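Local coordinates for chitin oligosaccahride binding protein NagB1 (Paenibacillus sp. FPU-7, PDB 7EHP) that binds short chitin oligosaccharides such as N,N'-diacetylchitobiose, probably as the extracellular solute-binding component of a sugar uptake system, at residues Y308-L317 with A325-V334. Sequence-based numbering, arbitrary orientation.
Sequences YSEEMQKRQL and AMKLSDLSGV
Q313 OE1 accepts from two successive backbone amides. M326 N donates at 3.1 Å (N-H...O 150°), and A325 N gives a weak, strongly bent bond at 2.8 Å. The M326 donor is tilted 33° from the carbonyl plane. The Q313 chain folds at chi2 (-79°) to place its amide there, and NE2 bonds to T115 O, so both ends of the group are held. One turn back, E310 OE2 accepts from S329 N at 3.2 Å, from above the carboxylate plane, while its anti lone pair takes K314 NZ at 2.8 Å in a salt bridge along the helix. S329 OG adds a weak bond to E310 OE1. Replacing E310 with an alanine would probably leave S329 N without this acceptor and K314 without its salt-bridge mate, so that the poorly ordered 329-333 chain loses a tie to the helix. K314 NZ also lies 3.2 Å from CB of the poorly ordered D330.

Apolar packing runs from the residue before the helix to L317. M326, bent at chi3, lays SD near the plane of the Y308 ring at its edge and brings CE to 3.7 Å from Y308 CB. The branches of L328 divide, CD1 against Q313 CB and CD2 against K314 CG. The V334 side chain crosses that of L317 at about a right angle, V334 CG1 4.1 Å from L317 CG.

In this solute-binding-protein fold (PBP clan), the irregular chain between strand 323-324 and helix 336-344 thus flanks helix 310-320, whose M312 and R315 touch helix 15-31. A325, its side chain about 8 Å from a bound NAG, reaches Y282 of strand 277-288 beside the glycan pocket.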
loop_
_atom_site.group_PDB
_atom_site.type_symbol
_atom_site.label_atom_id
_atom_site.label_comp_id
_atom_site.label_asym_id
_atom_site.label_seq_id
_atom_site.Cartn_x
_atom_site.Cartn_y
_atom_site.Cartn_z
ATOM N N TYR A 308 -18.556 -4.083 3.597
ATOM C CA TYR A 308 -18.051 -3.878 4.948
ATOM C C TYR A 308 -18.844 -4.751 5.918
ATOM O O TYR A 308 -19.560 -4.290 6.804
ATOM C CB TYR A 308 -18.106 -2.402 5.305
ATOM C CG TYR A 308 -17.293 -1.577 4.345
ATOM C CD1 TYR A 308 -15.912 -1.503 4.475
ATOM C CD2 TYR A 308 -17.903 -0.878 3.305
ATOM C CE1 TYR A 308 -15.149 -0.769 3.584
ATOM C CE2 TYR A 308 -17.151 -0.138 2.408
ATOM C CZ TYR A 308 -15.773 -0.083 2.560
ATOM O OH TYR A 308 -15.012 0.657 1.692
ATOM N N SER A 309 -18.676 -6.050 5.731
ATOM C CA SER A 309 -19.344 -7.058 6.528
ATOM C C SER A 309 -18.313 -8.095 6.928
ATOM O O SER A 309 -17.274 -8.249 6.279
ATOM C CB SER A 309 -20.476 -7.742 5.744
ATOM O OG SER A 309 -19.906 -8.579 4.736
ATOM N N GLU A 310 -18.623 -8.832 7.988
ATOM C CA GLU A 310 -17.700 -9.868 8.406
ATOM C C GLU A 310 -17.593 -10.962 7.358
ATOM O O GLU A 310 -16.509 -11.544 7.183
ATOM C CB GLU A 310 -18.100 -10.395 9.788
ATOM C CG GLU A 310 -17.307 -11.602 10.245
ATOM C CD GLU A 310 -17.288 -11.760 11.753
ATOM O OE1 GLU A 310 -17.636 -10.785 12.461
ATOM O OE2 GLU A 310 -16.917 -12.860 12.218
ATOM N N GLU A 311 -18.676 -11.202 6.607
ATOM C CA GLU A 311 -18.633 -12.190 5.530
ATOM C C GLU A 311 -17.581 -11.818 4.485
ATOM O O GLU A 311 -16.758 -12.647 4.086
ATOM C CB GLU A 311 -20.007 -12.323 4.866
ATOM C CG GLU A 311 -19.934 -13.060 3.525
ATOM C CD GLU A 311 -21.212 -12.994 2.705
ATOM O OE1 GLU A 311 -22.134 -12.227 3.061
ATOM O OE2 GLU A 311 -21.288 -13.707 1.688
ATOM N N MET A 312 -17.597 -10.575 4.018
ATOM C CA MET A 312 -16.680 -10.261 2.937
ATOM C C MET A 312 -15.260 -10.052 3.463
ATOM O O MET A 312 -14.291 -10.442 2.804
ATOM C CB MET A 312 -17.178 -9.043 2.167
ATOM C CG MET A 312 -18.426 -9.313 1.326
ATOM S SD MET A 312 -18.130 -10.556 0.059
ATOM C CE MET A 312 -19.791 -11.082 -0.402
ATOM N N GLN A 313 -15.125 -9.461 4.658
ATOM C CA GLN A 313 -13.817 -9.319 5.291
ATOM C C GLN A 313 -13.146 -10.673 5.486
ATOM O O GLN A 313 -11.948 -10.832 5.207
ATOM C CB GLN A 313 -13.965 -8.603 6.633
ATOM C CG GLN A 313 -14.304 -7.141 6.505
ATOM C CD GLN A 313 -13.089 -6.287 6.179
ATOM O OE1 GLN A 313 -12.276 -5.981 7.060
ATOM N NE2 GLN A 313 -12.958 -5.896 4.916
ATOM N N LYS A 314 -13.899 -11.665 5.977
ATOM C CA LYS A 314 -13.323 -13.003 6.138
ATOM C C LYS A 314 -12.998 -13.635 4.792
ATOM O O LYS A 314 -11.958 -14.294 4.642
ATOM C CB LYS A 314 -14.280 -13.914 6.907
ATOM C CG LYS A 314 -14.248 -13.763 8.415
ATOM C CD LYS A 314 -15.309 -14.656 9.057
ATOM C CE LYS A 314 -15.014 -14.923 10.517
ATOM N NZ LYS A 314 -16.234 -15.403 11.217
ATOM N N ARG A 315 -13.882 -13.451 3.806
ATOM C CA ARG A 315 -13.681 -14.061 2.496
ATOM C C ARG A 315 -12.357 -13.610 1.877
ATOM O O ARG A 315 -11.552 -14.434 1.418
ATOM C CB ARG A 315 -14.863 -13.719 1.588
ATOM C CG ARG A 315 -14.672 -14.146 0.140
ATOM C CD ARG A 315 -15.979 -14.113 -0.642
ATOM N NE ARG A 315 -15.750 -14.291 -2.083
ATOM C CZ ARG A 315 -16.690 -14.152 -3.014
ATOM N NH1 ARG A 315 -17.936 -13.845 -2.654
ATOM N NH2 ARG A 315 -16.393 -14.325 -4.300
ATOM N N GLN A 316 -12.107 -12.301 1.864
ATOM C CA GLN A 316 -10.896 -11.805 1.225
ATOM C C GLN A 316 -9.666 -12.181 2.032
ATOM O O GLN A 316 -8.574 -12.321 1.471
ATOM C CB GLN A 316 -10.981 -10.294 1.021
ATOM C CG GLN A 316 -11.021 -9.519 2.327
ATOM C CD GLN A 316 -10.926 -8.029 2.117
ATOM O OE1 GLN A 316 -11.263 -7.524 1.041
ATOM N NE2 GLN A 316 -10.459 -7.308 3.144
ATOM N N LEU A 317 -9.826 -12.385 3.342
ATOM C CA LEU A 317 -8.712 -12.878 4.147
ATOM C C LEU A 317 -8.387 -14.322 3.786
ATOM O O LEU A 317 -7.227 -14.668 3.535
ATOM C CB LEU A 317 -9.043 -12.759 5.637
ATOM C CG LEU A 317 -8.015 -13.427 6.554
ATOM C CD1 LEU A 317 -6.657 -12.725 6.405
ATOM C CD2 LEU A 317 -8.464 -13.411 8.013
ATOM N N ALA A 325 -9.829 -4.766 7.736
ATOM C CA ALA A 325 -9.895 -3.428 8.292
ATOM C C ALA A 325 -10.905 -3.311 9.431
ATOM O O ALA A 325 -10.848 -2.325 10.177
ATOM C CB ALA A 325 -10.230 -2.406 7.200
ATOM N N MET A 326 -11.810 -4.280 9.599
ATOM C CA MET A 326 -12.824 -4.227 10.653
ATOM C C MET A 326 -12.550 -5.255 11.751
ATOM O O MET A 326 -11.699 -6.140 11.622
ATOM C CB MET A 326 -14.244 -4.417 10.077
ATOM C CG MET A 326 -14.495 -3.724 8.730
ATOM S SD MET A 326 -16.036 -4.158 7.875
ATOM C CE MET A 326 -17.236 -3.219 8.784
ATOM N N LYS A 327 -13.272 -5.108 12.859
ATOM C CA LYS A 327 -13.177 -6.058 13.963
ATOM C C LYS A 327 -13.912 -7.346 13.604
ATOM O O LYS A 327 -15.070 -7.305 13.182
ATOM C CB LYS A 327 -13.755 -5.457 15.248
ATOM C CG LYS A 327 -13.174 -4.098 15.638
ATOM C CD LYS A 327 -13.003 -3.970 17.161
ATOM C CE LYS A 327 -12.564 -2.563 17.603
ATOM N NZ LYS A 327 -13.663 -1.549 17.536
ATOM N N LEU A 328 -13.239 -8.488 13.775
ATOM C CA LEU A 328 -13.760 -9.794 13.390
ATOM C C LEU A 328 -14.028 -10.673 14.609
ATOM O O LEU A 328 -13.400 -10.516 15.662
ATOM C CB LEU A 328 -12.790 -10.524 12.456
ATOM C CG LEU A 328 -12.981 -10.328 10.951
ATOM C CD1 LEU A 328 -12.940 -8.865 10.581
ATOM C CD2 LEU A 328 -11.904 -11.066 10.207
ATOM N N SER A 329 -14.962 -11.621 14.439
ATOM C CA SER A 329 -15.335 -12.540 15.514
ATOM C C SER A 329 -14.401 -13.743 15.570
ATOM O O SER A 329 -13.985 -14.156 16.660
ATOM C CB SER A 329 -16.782 -13.026 15.336
ATOM O OG SER A 329 -17.745 -12.003 15.564
ATOM N N ASP A 330 -14.055 -14.305 14.410
ATOM C CA ASP A 330 -13.365 -15.588 14.337
ATOM C C ASP A 330 -11.936 -15.438 13.831
ATOM O O ASP A 330 -10.991 -15.716 14.577
ATOM C CB ASP A 330 -14.182 -16.546 13.453
ATOM C CG ASP A 330 -13.769 -17.998 13.607
ATOM O OD1 ASP A 330 -12.577 -18.261 13.844
ATOM O OD2 ASP A 330 -14.655 -18.879 13.515
ATOM N N LEU A 331 -11.752 -15.022 12.572
ATOM C CA LEU A 331 -10.439 -14.701 12.001
ATOM C C LEU A 331 -9.431 -15.852 12.110
ATOM O O LEU A 331 -8.240 -15.675 11.828
ATOM C CB LEU A 331 -9.897 -13.411 12.653
ATOM C CG LEU A 331 -8.542 -12.767 12.298
ATOM C CD1 LEU A 331 -8.654 -11.257 12.140
ATOM C CD2 LEU A 331 -7.493 -13.090 13.359
ATOM N N SER A 332 -9.890 -17.048 12.467
ATOM C CA SER A 332 -8.992 -18.160 12.740
ATOM C C SER A 332 -8.821 -19.055 11.517
ATOM O O SER A 332 -9.719 -19.179 10.679
ATOM C CB SER A 332 -9.506 -18.993 13.914
ATOM O OG SER A 332 -10.872 -19.309 13.738
ATOM N N GLY A 333 -7.649 -19.688 11.434
ATOM C CA GLY A 333 -7.348 -20.648 10.388
ATOM C C GLY A 333 -6.864 -20.006 9.107
ATOM O O GLY A 333 -7.673 -19.739 8.215
ATOM N N VAL A 334 -5.554 -19.760 8.997
ATOM C CA VAL A 334 -4.969 -19.049 7.861
ATOM C C VAL A 334 -3.522 -19.483 7.656
ATOM O O VAL A 334 -2.889 -20.079 8.532
ATOM C CB VAL A 334 -5.005 -17.514 8.042
ATOM C CG1 VAL A 334 -6.426 -16.961 7.850
ATOM C CG2 VAL A 334 -4.424 -17.134 9.400
#